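Local structure of probable porin (Pseudomonas aeruginosa, 4FT6) at residues T254-A259 against P288-I293; D213-S218 against V232-T237; Q294-T299 against G342-R347; D173-A178 against A243-L248. The protein probably acts as a porin of the outer membrane, a beta-barrel channel through which small solutes pass. All blocks are in the same frame, centred on the assembly; numbering follows the deposited sequence.

How the contacts relate
All four contacts belong to one barrel, and their chemistry changes with position. Contact 2 is wall: two adjacent strands zipped by backbone hydrogen bonds, with Tyr214 and Phe235 on one face and Tyr215, three aliphatic residues and two aspartates on the other. Contacts 1 and 3 share the long loop between strands 264-274 and 304-313 and tie it to the wall at strands 249-261 and 342-354; one uses a threonine hydroxyl, the other a buried glutamate. Contact 1 touches both 2 and 3. Contact 4 touches none of the others, though its nearest atoms come within about 4 Å of contact 2; two loops meet there by apolar packing, exposed Arg175 and Lys244 beside buried Ala178 and Leu248.

Contact 1: T254-A259 against P288-I293; sequences TGFFSA and PLVNDI
Thr254 of the strand carries the close-packed end of this contact, meeting both Leu289 and Val290 of the loop 288-293. Its hydroxyl takes a hydrogen bond from the backbone, Val290 N to Thr254 OG1 at 3.0 Å, with an N-H...O angle of 155°. OG1 can face the loop because it lies anti to the threonine nitrogen (chi1 170°), which turns the methyl to another flank. There Thr254 CG2 rests 3.7 Å from Leu289 CD2, two buried side chains crossing at a slant, and Leu289 is also covered by Phe235 and Gln271. Val290 sends one branch, CG1, back to the threonine hydroxyl. Further along the strand the fit slackens. The other branch of the valine, CG2, meets Phe256 CB at 4.0 Å and comes obliquely to the ring. Phe256 itself is largely exposed, so this end faces solvent. The loop holds its own shape through a type I turn from Leu289 to Asp292, closed by Asp292 N to Leu289 O at 3.0 Å, and Asn291 is bonded to Ser305 and Gln307. A long loop folded inward and fastened to the barrel wall is characteristic of OprD-family channels, in which such loops narrow the pore.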
loop_
_atom_site.group_PDB
_atom_site.type_symbol
_atom_site.label_atom_id
_atom_site.label_comp_id
_atom_site.label_asym_id
_atom_site.label_seq_id
_atom_site.Cartn_x
_atom_site.Cartn_y
_atom_site.Cartn_z
ATOM N N THR A 254 14.040 1.309 8.514
ATOM C CA THR A 254 12.869 0.735 9.160
ATOM C C THR A 254 13.225 -0.680 9.570
ATOM O O THR A 254 14.084 -1.313 8.957
ATOM C CB THR A 254 11.634 0.698 8.218
ATOM O OG1 THR A 254 10.592 -0.079 8.822
ATOM C CG2 THR A 254 11.989 0.062 6.874
ATOM N N GLY A 255 12.573 -1.175 10.610
ATOM C CA GLY A 255 12.810 -2.529 11.063
ATOM C C GLY A 255 11.849 -2.850 12.187
ATOM O O GLY A 255 11.350 -1.953 12.868
ATOM N N PHE A 256 11.564 -4.126 12.387
ATOM C CA PHE A 256 10.754 -4.504 13.528
ATOM C C PHE A 256 11.120 -5.889 14.008
ATOM O O PHE A 256 11.867 -6.620 13.351
ATOM C CB PHE A 256 9.273 -4.483 13.168
ATOM C CG PHE A 256 8.883 -5.521 12.142
ATOM C CD1 PHE A 256 8.697 -6.851 12.511
ATOM C CD2 PHE A 256 8.675 -5.167 10.811
ATOM C CE1 PHE A 256 8.345 -7.815 11.576
ATOM C CE2 PHE A 256 8.309 -6.135 9.864
ATOM C CZ PHE A 256 8.146 -7.460 10.252
ATOM N N PHE A 257 10.545 -6.251 15.144
ATOM C CA PHE A 257 10.674 -7.579 15.685
ATOM C C PHE A 257 9.305 -7.953 16.200
ATOM O O PHE A 257 8.624 -7.133 16.826
ATOM C CB PHE A 257 11.665 -7.596 16.838
ATOM C CG PHE A 257 11.574 -8.829 17.678
ATOM C CD1 PHE A 257 12.203 -9.997 17.283
ATOM C CD2 PHE A 257 10.851 -8.828 18.863
ATOM C CE1 PHE A 257 12.120 -11.138 18.059
ATOM C CE2 PHE A 257 10.756 -9.969 19.643
ATOM C CZ PHE A 257 11.393 -11.124 19.244
ATOM N N SER A 258 8.900 -9.190 15.954
ATOM C CA SER A 258 7.550 -9.607 16.286
ATOM C C SER A 258 7.609 -10.962 16.936
ATOM O O SER A 258 8.387 -11.826 16.523
ATOM C CB SER A 258 6.683 -9.669 15.024
ATOM O OG SER A 258 5.343 -9.997 15.352
ATOM N N ALA A 259 6.799 -11.139 17.971
ATOM C CA ALA A 259 6.715 -12.413 18.675
ATOM C C ALA A 259 5.243 -12.766 18.825
ATOM O O ALA A 259 4.429 -11.918 19.199
ATOM C CB ALA A 259 7.392 -12.324 20.029
ATOM N N PRO A 288 6.741 0.122 2.433
ATOM C CA PRO A 288 6.826 -0.961 3.423
ATOM C C PRO A 288 7.394 -0.487 4.760
ATOM O O PRO A 288 7.724 -1.350 5.584
ATOM C CB PRO A 288 7.814 -1.933 2.789
ATOM C CG PRO A 288 8.746 -1.004 1.963
ATOM C CD PRO A 288 7.803 0.053 1.405
ATOM N N LEU A 289 7.528 0.826 4.977
ATOM C CA LEU A 289 8.033 1.325 6.274
ATOM C C LEU A 289 7.094 0.889 7.392
ATOM O O LEU A 289 5.866 0.891 7.216
ATOM C CB LEU A 289 8.180 2.849 6.293
ATOM C CG LEU A 289 8.982 3.472 5.149
ATOM C CD1 LEU A 289 8.964 4.986 5.249
ATOM C CD2 LEU A 289 10.399 2.952 5.131
ATOM N N VAL A 290 7.667 0.509 8.531
ATOM C CA VAL A 290 6.885 -0.048 9.640
ATOM C C VAL A 290 5.850 0.915 10.222
ATOM O O VAL A 290 4.767 0.488 10.631
ATOM C CB VAL A 290 7.800 -0.608 10.765
ATOM C CG1 VAL A 290 8.592 0.538 11.453
ATOM C CG2 VAL A 290 6.990 -1.454 11.761
ATOM N N ASN A 291 6.183 2.203 10.253
ATOM C CA ASN A 291 5.246 3.222 10.719
ATOM C C ASN A 291 4.402 3.830 9.616
ATOM O O ASN A 291 3.908 4.949 9.771
ATOM C CB ASN A 291 5.974 4.356 11.440
ATOM C CG ASN A 291 6.264 4.034 12.882
ATOM O OD1 ASN A 291 5.644 3.142 13.473
ATOM N ND2 ASN A 291 7.210 4.765 13.468
ATOM N N ASP A 292 4.257 3.127 8.492
ATOM C CA ASP A 292 3.327 3.593 7.471
ATOM C C ASP A 292 1.965 3.079 7.899
ATOM O O ASP A 292 1.557 1.976 7.539
ATOM C CB ASP A 292 3.682 3.072 6.080
ATOM C CG ASP A 292 2.860 3.732 4.987
ATOM O OD1 ASP A 292 1.727 4.204 5.276
ATOM O OD2 ASP A 292 3.350 3.776 3.833
ATOM N N ILE A 293 1.275 3.869 8.710
ATOM C CA ILE A 293 0.069 3.377 9.350
ATOM C C ILE A 293 -1.159 4.167 8.898
ATOM O O ILE A 293 -1.137 4.776 7.833
ATOM C CB ILE A 293 0.231 3.305 10.896
ATOM C CG1 ILE A 293 0.475 4.692 11.472
ATOM C CG2 ILE A 293 1.379 2.373 11.268
ATOM C CD1 ILE A 293 0.768 4.682 12.914
#

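Contact 2: D213-S218 against V232-T237; sequences DYYSLS and VGLFDT
Strands 213-218 and 232-237 run antiparallel, their axes 4.7 Å apart at 174°, and three hydrogen-bonded pairs, Asp213 with Asp236, Tyr215 with Leu234 and Leu217 with Val232, alternate with the non-hydrogen-bonded pairs Tyr214 with Phe235 and Ser216 with Gly233. In the middle pair, Leu234 N reaches Tyr215 O at 2.8 Å, and Tyr215 N reaches Leu234 O at 2.9 Å. On one face the Tyr214 ring swings over to Phe235, whose ring carries Tyr214 CD1 above its centre. The centroids of the Tyr214 and Phe235 rings are 4.3 Å apart and their planes 39° apart, so the rings meet obliquely. Tyr214 gets there because CG lies anti to its nitrogen (chi1 177°), which also brings the hydroxyl near Gly233, with OH 3.9 Å from Gly233 CA. Pro122 and Ile123 touch Tyr214, and Met279 touches Phe235, which places this face against inward-folded loops. The two strands form a beta hairpin of the porin barrel wall. The other face bears Tyr215, Leu217, Val232 and Leu234, consistent with a lipid-facing surface. There Leu217 CB packs on Val232 CG1 at 3.5 Å, while the Tyr215 ring meets Leu234 O near its own plane. At one end of this same face Asp213 and Asp236 hold like charges near each other, OD2 of Asp213 lying 4.6 Å from OD2 of Asp236, with Arg251 touching Asp236.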
loop_
_atom_site.group_PDB
_atom_site.type_symbol
_atom_site.label_atom_id
_atom_site.label_comp_id
_atom_site.label_asym_id
_atom_site.label_seq_id
_atom_site.Cartn_x
_atom_site.Cartn_y
_atom_site.Cartn_z
ATOM N N ASP A 213 17.773 3.204 -4.072
ATOM C CA ASP A 213 18.206 1.850 -3.766
ATOM C C ASP A 213 17.426 1.362 -2.567
ATOM O O ASP A 213 17.023 2.165 -1.714
ATOM C CB ASP A 213 19.698 1.818 -3.437
ATOM C CG ASP A 213 20.535 2.443 -4.515
ATOM O OD1 ASP A 213 20.069 2.450 -5.669
ATOM O OD2 ASP A 213 21.646 2.933 -4.218
ATOM N N TYR A 214 17.218 0.050 -2.490
ATOM C CA TYR A 214 16.580 -0.542 -1.324
ATOM C C TYR A 214 17.230 -1.869 -0.950
ATOM O O TYR A 214 17.380 -2.761 -1.791
ATOM C CB TYR A 214 15.085 -0.726 -1.566
ATOM C CG TYR A 214 14.355 -1.413 -0.432
ATOM C CD1 TYR A 214 14.147 -0.771 0.777
ATOM C CD2 TYR A 214 13.860 -2.700 -0.580
ATOM C CE1 TYR A 214 13.467 -1.401 1.810
ATOM C CE2 TYR A 214 13.185 -3.337 0.442
ATOM C CZ TYR A 214 12.986 -2.683 1.635
ATOM O OH TYR A 214 12.318 -3.312 2.664
ATOM N N TYR A 215 17.614 -1.989 0.316
ATOM C CA TYR A 215 18.248 -3.197 0.834
ATOM C C TYR A 215 17.326 -3.801 1.872
ATOM O O TYR A 215 16.758 -3.079 2.701
ATOM C CB TYR A 215 19.565 -2.852 1.515
ATOM C CG TYR A 215 20.483 -2.028 0.666
ATOM C CD1 TYR A 215 20.329 -0.656 0.582
ATOM C CD2 TYR A 215 21.517 -2.613 -0.044
ATOM C CE1 TYR A 215 21.174 0.111 -0.201
ATOM C CE2 TYR A 215 22.372 -1.848 -0.833
ATOM C CZ TYR A 215 22.194 -0.488 -0.904
ATOM O OH TYR A 215 23.018 0.289 -1.680
ATOM N N SER A 216 17.197 -5.122 1.851
ATOM C CA SER A 216 16.204 -5.776 2.686
ATOM C C SER A 216 16.746 -7.022 3.362
ATOM O O SER A 216 17.502 -7.798 2.773
ATOM C CB SER A 216 14.979 -6.136 1.851
ATOM O OG SER A 216 14.102 -6.940 2.608
ATOM N N LEU A 217 16.339 -7.220 4.606
ATOM C CA LEU A 217 16.819 -8.339 5.397
ATOM C C LEU A 217 15.695 -8.797 6.295
ATOM O O LEU A 217 15.105 -7.986 7.006
ATOM C CB LEU A 217 17.999 -7.904 6.258
ATOM C CG LEU A 217 19.256 -8.746 6.099
ATOM C CD1 LEU A 217 18.873 -10.206 5.930
ATOM C CD2 LEU A 217 20.068 -8.251 4.911
ATOM N N SER A 218 15.400 -10.092 6.281
ATOM C CA SER A 218 14.254 -10.585 7.025
ATOM C C SER A 218 14.446 -12.025 7.455
ATOM O O SER A 218 15.040 -12.822 6.734
ATOM C CB SER A 218 12.982 -10.452 6.185
ATOM O OG SER A 218 12.643 -11.685 5.582
ATOM N N VAL A 232 14.415 -5.879 8.633
ATOM C CA VAL A 232 15.009 -4.555 8.559
ATOM C C VAL A 232 15.177 -4.171 7.085
ATOM O O VAL A 232 15.580 -4.998 6.270
ATOM C CB VAL A 232 16.350 -4.506 9.325
ATOM C CG1 VAL A 232 17.260 -5.640 8.884
ATOM C CG2 VAL A 232 17.023 -3.163 9.140
ATOM N N GLY A 233 14.823 -2.937 6.735
ATOM C CA GLY A 233 15.035 -2.446 5.388
ATOM C C GLY A 233 15.717 -1.087 5.375
ATOM O O GLY A 233 15.650 -0.342 6.359
ATOM N N LEU A 234 16.371 -0.758 4.261
ATOM C CA LEU A 234 16.991 0.552 4.090
ATOM C C LEU A 234 16.741 1.126 2.695
ATOM O O LEU A 234 17.016 0.473 1.686
ATOM C CB LEU A 234 18.495 0.473 4.343
ATOM C CG LEU A 234 19.234 1.806 4.217
ATOM C CD1 LEU A 234 18.687 2.792 5.246
ATOM C CD2 LEU A 234 20.723 1.594 4.409
ATOM N N PHE A 235 16.205 2.342 2.639
ATOM C CA PHE A 235 16.074 3.052 1.372
ATOM C C PHE A 235 17.178 4.090 1.299
ATOM O O PHE A 235 17.427 4.811 2.269
ATOM C CB PHE A 235 14.742 3.795 1.292
ATOM C CG PHE A 235 13.553 2.909 1.038
ATOM C CD1 PHE A 235 12.872 2.295 2.093
ATOM C CD2 PHE A 235 13.086 2.709 -0.265
ATOM C CE1 PHE A 235 11.752 1.478 1.842
ATOM C CE2 PHE A 235 11.973 1.892 -0.519
ATOM C CZ PHE A 235 11.303 1.279 0.531
ATOM N N ASP A 236 17.831 4.180 0.151
ATOM C CA ASP A 236 18.783 5.253 -0.080
ATOM C C ASP A 236 18.399 5.953 -1.377
ATOM O O ASP A 236 18.486 5.361 -2.468
ATOM C CB ASP A 236 20.191 4.699 -0.177
ATOM C CG ASP A 236 21.237 5.765 -0.032
ATOM O OD1 ASP A 236 20.930 6.815 0.575
ATOM O OD2 ASP A 236 22.368 5.556 -0.523
ATOM N N THR A 237 17.953 7.202 -1.260
ATOM C CA THR A 237 17.445 7.922 -2.417
ATOM C C THR A 237 18.214 9.204 -2.698
ATOM O O THR A 237 18.401 10.040 -1.808
ATOM C CB THR A 237 15.965 8.286 -2.257
ATOM O OG1 THR A 237 15.191 7.099 -2.039
ATOM C CG2 THR A 237 15.470 8.998 -3.519
#

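Contact 3: Q294-T299 against G342-R347; sequences QVRNFT and GRAWER
Glu346 reaches from the strand to the loop 294-299 and supplies its polar grip. Val295 N donates to Glu346 OE2 at 3.1 Å, meeting the carboxylate on its syn side but 24° out of its plane. The second oxygen is held less firmly: Arg296 N to Glu346 OE1, 3.1 Å, is a weak bond with an N-H...O angle of 127°. An extended chain, with CG anti to the nitrogen (chi1 176°), lets the buried carboxylate span to these consecutive amides, so backbone N-H groups would partly offset its probable negative charge. Apolar contacts flank it. The Phe298 ring presents its edge to the strand, with CZ 4.0 Å from Glu346 CB and CE2 4.2 Å from Ala344 CB. Arg296 runs over a face of that ring, its NE offset toward the rim, and its guanidinium forms a salt bridge with Glu303. Around the contact, Gln294 bonds Asp348 through its backbone N and Glu382 through its side-chain NE2, and Val295 rests on Ala370 and Leu372. The loop, which joins strands 264-274 and 304-313, thus lies against strand 342-354 and reaches across 364-374 to 380-392.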
loop_
_atom_site.group_PDB
_atom_site.type_symbol
_atom_site.label_atom_id
_atom_site.label_comp_id
_atom_site.label_asym_id
_atom_site.label_seq_id
_atom_site.Cartn_x
_atom_site.Cartn_y
_atom_site.Cartn_z
ATOM N N GLN A 294 -2.222 4.160 9.698
ATOM C CA GLN A 294 -3.544 4.531 9.197
ATOM C C GLN A 294 -3.651 5.923 8.559
ATOM O O GLN A 294 -4.165 6.042 7.456
ATOM C CB GLN A 294 -4.622 4.330 10.276
ATOM C CG GLN A 294 -6.047 4.332 9.726
ATOM C CD GLN A 294 -7.083 4.015 10.778
ATOM O OE1 GLN A 294 -6.801 3.306 11.748
ATOM N NE2 GLN A 294 -8.296 4.536 10.595
ATOM N N VAL A 295 -3.163 6.962 9.232
ATOM C CA VAL A 295 -3.331 8.327 8.725
ATOM C C VAL A 295 -2.014 9.024 8.376
ATOM O O VAL A 295 -1.978 9.925 7.538
ATOM C CB VAL A 295 -4.159 9.219 9.702
ATOM C CG1 VAL A 295 -4.760 8.377 10.838
ATOM C CG2 VAL A 295 -3.314 10.358 10.247
ATOM N N ARG A 296 -0.940 8.596 9.024
ATOM C CA ARG A 296 0.369 9.211 8.853
ATOM C C ARG A 296 1.449 8.117 8.735
ATOM O O ARG A 296 1.268 6.992 9.240
ATOM C CB ARG A 296 0.654 10.129 10.044
ATOM C CG ARG A 296 1.890 10.976 9.904
ATOM C CD ARG A 296 2.073 11.875 11.092
ATOM N NE ARG A 296 3.490 12.151 11.308
ATOM C CZ ARG A 296 4.199 12.993 10.567
ATOM N NH1 ARG A 296 3.622 13.636 9.560
ATOM N NH2 ARG A 296 5.483 13.188 10.825
ATOM N N ASN A 297 2.561 8.429 8.067
ATOM C CA ASN A 297 3.605 7.428 7.842
ATOM C C ASN A 297 4.982 7.808 8.440
ATOM O O ASN A 297 5.977 7.085 8.281
ATOM C CB ASN A 297 3.699 7.049 6.346
ATOM C CG ASN A 297 4.189 8.190 5.492
ATOM O OD1 ASN A 297 4.497 9.272 5.999
ATOM N ND2 ASN A 297 4.296 7.954 4.194
ATOM N N PHE A 298 5.008 8.942 9.134
ATOM C CA PHE A 298 6.177 9.371 9.898
ATOM C C PHE A 298 7.425 9.469 9.034
ATOM O O PHE A 298 8.462 8.918 9.372
ATOM C CB PHE A 298 6.397 8.431 11.090
ATOM C CG PHE A 298 5.262 8.460 12.092
ATOM C CD1 PHE A 298 4.152 7.636 11.939
ATOM C CD2 PHE A 298 5.288 9.337 13.172
ATOM C CE1 PHE A 298 3.094 7.680 12.866
ATOM C CE2 PHE A 298 4.238 9.376 14.095
ATOM C CZ PHE A 298 3.142 8.553 13.942
ATOM N N THR A 299 7.320 10.196 7.929
ATOM C CA THR A 299 8.401 10.263 6.949
ATOM C C THR A 299 8.919 11.672 6.688
ATOM O O THR A 299 9.584 11.910 5.668
ATOM C CB THR A 299 7.982 9.660 5.602
ATOM O OG1 THR A 299 6.887 10.414 5.080
ATOM C CG2 THR A 299 7.587 8.200 5.754
ATOM N N GLY A 342 9.840 18.513 15.645
ATOM C CA GLY A 342 8.425 18.248 15.466
ATOM C C GLY A 342 8.057 16.896 16.059
ATOM O O GLY A 342 8.751 15.903 15.825
ATOM N N ARG A 343 6.969 16.861 16.829
ATOM C CA ARG A 343 6.518 15.642 17.488
ATOM C C ARG A 343 5.125 15.220 17.007
ATOM O O ARG A 343 4.301 16.055 16.618
ATOM C CB ARG A 343 6.513 15.830 19.007
ATOM C CG ARG A 343 7.896 15.954 19.640
ATOM N N ALA A 344 4.868 13.916 17.033
ATOM C CA ALA A 344 3.555 13.386 16.696
ATOM C C ALA A 344 3.393 12.003 17.298
ATOM O O ALA A 344 4.380 11.295 17.530
ATOM C CB ALA A 344 3.365 13.328 15.189
ATOM N N TRP A 345 2.151 11.626 17.573
ATOM C CA TRP A 345 1.875 10.250 17.954
ATOM C C TRP A 345 0.537 9.818 17.380
ATOM O O TRP A 345 -0.407 10.613 17.321
ATOM C CB TRP A 345 1.927 10.050 19.483
ATOM C CG TRP A 345 0.850 10.774 20.296
ATOM C CD1 TRP A 345 1.012 11.908 21.036
ATOM C CD2 TRP A 345 -0.530 10.388 20.449
ATOM N NE1 TRP A 345 -0.178 12.257 21.636
ATOM C CE2 TRP A 345 -1.139 11.345 21.292
ATOM C CE3 TRP A 345 -1.309 9.335 19.953
ATOM C CZ2 TRP A 345 -2.494 11.277 21.653
ATOM C CZ3 TRP A 345 -2.654 9.273 20.296
ATOM C CH2 TRP A 345 -3.233 10.237 21.148
ATOM N N GLU A 346 0.463 8.566 16.943
ATOM C CA GLU A 346 -0.765 8.025 16.384
ATOM C C GLU A 346 -1.083 6.719 17.086
ATOM O O GLU A 346 -0.183 5.924 17.388
ATOM C CB GLU A 346 -0.657 7.819 14.863
ATOM C CG GLU A 346 -1.889 7.172 14.221
ATOM C CD GLU A 346 -1.802 7.073 12.693
ATOM O OE1 GLU A 346 -1.075 7.884 12.063
ATOM O OE2 GLU A 346 -2.474 6.186 12.110
ATOM N N ARG A 347 -2.369 6.514 17.355
ATOM C CA ARG A 347 -2.856 5.319 18.036
ATOM C C ARG A 347 -3.938 4.733 17.144
ATOM O O ARG A 347 -4.976 5.369 16.940
ATOM C CB ARG A 347 -3.453 5.703 19.400
ATOM C CG ARG A 347 -4.067 4.549 20.168
ATOM C CD ARG A 347 -5.531 4.782 20.482
ATOM N NE ARG A 347 -6.334 4.731 19.265
ATOM C CZ ARG A 347 -7.657 4.827 19.219
ATOM N NH1 ARG A 347 -8.366 4.980 20.326
ATOM N NH2 ARG A 347 -8.266 4.768 18.048
#

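Contact 4: D173-A178 against A243-L248; sequences DGRGGA and AKLGEL
This is apolar packing between two loops: 173-178, in the connection leading to strand 183-192, meets 243-248, which lies in the loop between strands 226-239 and 249-261, beyond the strand ends of the barrel. Leu245 is the central side chain. Its CD1 lies 3.8 Å from Arg175 CB, and its CD2 lies 3.9 Å from Ala178 CB, so the two methyl branches are shared between an arginine stem and an alanine. CD2 also faces the backbone, 3.9 Å from Gly176 O. The leucine is presented by a type I turn from Ala243 to Gly246, closed by Gly246 N to Ala243 O at 2.8 Å. Opposite it, the glycines Gly176 and Gly177 both have positive phi, and their bend brings Ala178 round to face the turn. Ala178 CB touches Lys244 CB as well, at 3.8 Å, while the lysine amine leaves the contact to bond the carbonyl oxygen of Phe179. Arg175 folds back at its second torsion (chi2 -68°), which carries the guanidinium past Leu248 in the opposite direction; its NH1 is 3.7 Å from Leu248 CD2. The polar end is engaged by a salt bridge from Arg175 NH2 to Asp277, in the long loop before strand 304-313. Arg175 and Lys244 are exposed, whereas Ala178 and Leu248 are buried. Long loops that lean on one another around the mouth of the barrel, probably on the extracellular side, are a feature of outer-membrane porins.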
loop_
_atom_site.group_PDB
_atom_site.type_symbol
_atom_site.label_atom_id
_atom_site.label_comp_id
_atom_site.label_asym_id
_atom_site.label_seq_id
_atom_site.Cartn_x
_atom_site.Cartn_y
_atom_site.Cartn_z
ATOM N N ASP A 173 5.489 11.732 -4.242
ATOM C CA ASP A 173 4.489 12.056 -3.233
ATOM C C ASP A 173 4.860 13.296 -2.451
ATOM O O ASP A 173 6.005 13.444 -2.026
ATOM C CB ASP A 173 4.280 10.894 -2.271
ATOM C CG ASP A 173 3.026 11.064 -1.447
ATOM O OD1 ASP A 173 3.100 11.709 -0.385
ATOM O OD2 ASP A 173 1.952 10.583 -1.876
ATOM N N GLY A 174 3.901 14.204 -2.297
ATOM C CA GLY A 174 4.114 15.411 -1.519
ATOM C C GLY A 174 4.804 16.535 -2.257
ATOM O O GLY A 174 4.814 17.659 -1.770
ATOM N N ARG A 175 5.385 16.254 -3.422
ATOM C CA ARG A 175 6.092 17.299 -4.181
ATOM C C ARG A 175 5.321 17.783 -5.405
ATOM O O ARG A 175 5.006 18.966 -5.530
ATOM C CB ARG A 175 7.490 16.829 -4.620
ATOM C CG ARG A 175 8.365 16.251 -3.515
ATOM C CD ARG A 175 8.787 17.289 -2.494
ATOM N NE ARG A 175 9.683 16.732 -1.470
ATOM C CZ ARG A 175 11.001 16.932 -1.424
ATOM N NH1 ARG A 175 11.587 17.681 -2.344
ATOM N NH2 ARG A 175 11.736 16.388 -0.456
ATOM N N GLY A 176 5.040 16.871 -6.326
ATOM C CA GLY A 176 4.398 17.258 -7.569
ATOM C C GLY A 176 5.245 18.263 -8.334
ATOM O O GLY A 176 6.428 18.454 -8.023
ATOM N N GLY A 177 4.652 18.917 -9.327
ATOM C CA GLY A 177 5.408 19.812 -10.179
ATOM C C GLY A 177 6.201 19.067 -11.246
ATOM O O GLY A 177 5.967 19.245 -12.450
ATOM N N ALA A 178 7.149 18.239 -10.809
ATOM C CA ALA A 178 8.025 17.511 -11.723
ATOM C C ALA A 178 7.404 16.158 -12.057
ATOM O O ALA A 178 7.056 15.405 -11.158
ATOM C CB ALA A 178 9.398 17.319 -11.100
ATOM N N ALA A 243 17.565 16.118 -12.701
ATOM C CA ALA A 243 17.293 16.423 -11.306
ATOM C C ALA A 243 16.254 17.539 -11.185
ATOM O O ALA A 243 16.519 18.607 -10.614
ATOM C CB ALA A 243 18.589 16.796 -10.575
ATOM N N LYS A 244 15.055 17.266 -11.688
ATOM C CA LYS A 244 14.022 18.289 -11.781
ATOM C C LYS A 244 13.525 18.813 -10.432
ATOM O O LYS A 244 13.245 20.001 -10.285
ATOM C CB LYS A 244 12.871 17.779 -12.631
ATOM C CG LYS A 244 13.216 17.765 -14.100
ATOM C CD LYS A 244 12.360 16.759 -14.836
ATOM C CE LYS A 244 11.088 17.369 -15.336
ATOM N NZ LYS A 244 10.276 16.308 -15.988
ATOM N N LEU A 245 13.436 17.939 -9.440
ATOM C CA LEU A 245 13.094 18.401 -8.108
ATOM C C LEU A 245 14.291 19.040 -7.409
ATOM O O LEU A 245 14.182 19.432 -6.253
ATOM C CB LEU A 245 12.532 17.258 -7.263
ATOM C CG LEU A 245 11.064 16.968 -7.561
ATOM C CD1 LEU A 245 10.581 15.879 -6.660
ATOM C CD2 LEU A 245 10.226 18.224 -7.351
ATOM N N GLY A 246 15.417 19.170 -8.114
ATOM C CA GLY A 246 16.653 19.645 -7.506
ATOM C C GLY A 246 17.450 18.511 -6.867
ATOM O O GLY A 246 17.168 17.333 -7.097
ATOM N N GLU A 247 18.454 18.849 -6.068
ATOM C CA GLU A 247 19.203 17.833 -5.321
ATOM C C GLU A 247 18.339 17.233 -4.226
ATOM O O GLU A 247 17.724 17.960 -3.454
ATOM C CB GLU A 247 20.467 18.437 -4.705
ATOM C CG GLU A 247 21.524 18.825 -5.730
ATOM C CD GLU A 247 22.680 19.617 -5.132
ATOM O OE1 GLU A 247 22.528 20.156 -4.012
ATOM O OE2 GLU A 247 23.742 19.704 -5.793
ATOM N N LEU A 248 18.294 15.907 -4.165
ATOM C CA LEU A 248 17.477 15.199 -3.182
ATOM C C LEU A 248 18.383 14.281 -2.379
ATOM O O LEU A 248 19.389 13.768 -2.890
ATOM C CB LEU A 248 16.391 14.382 -3.872
ATOM C CG LEU A 248 15.392 15.206 -4.703
ATOM C CD1 LEU A 248 14.505 14.301 -5.555
ATOM C CD2 LEU A 248 14.545 16.066 -3.765
#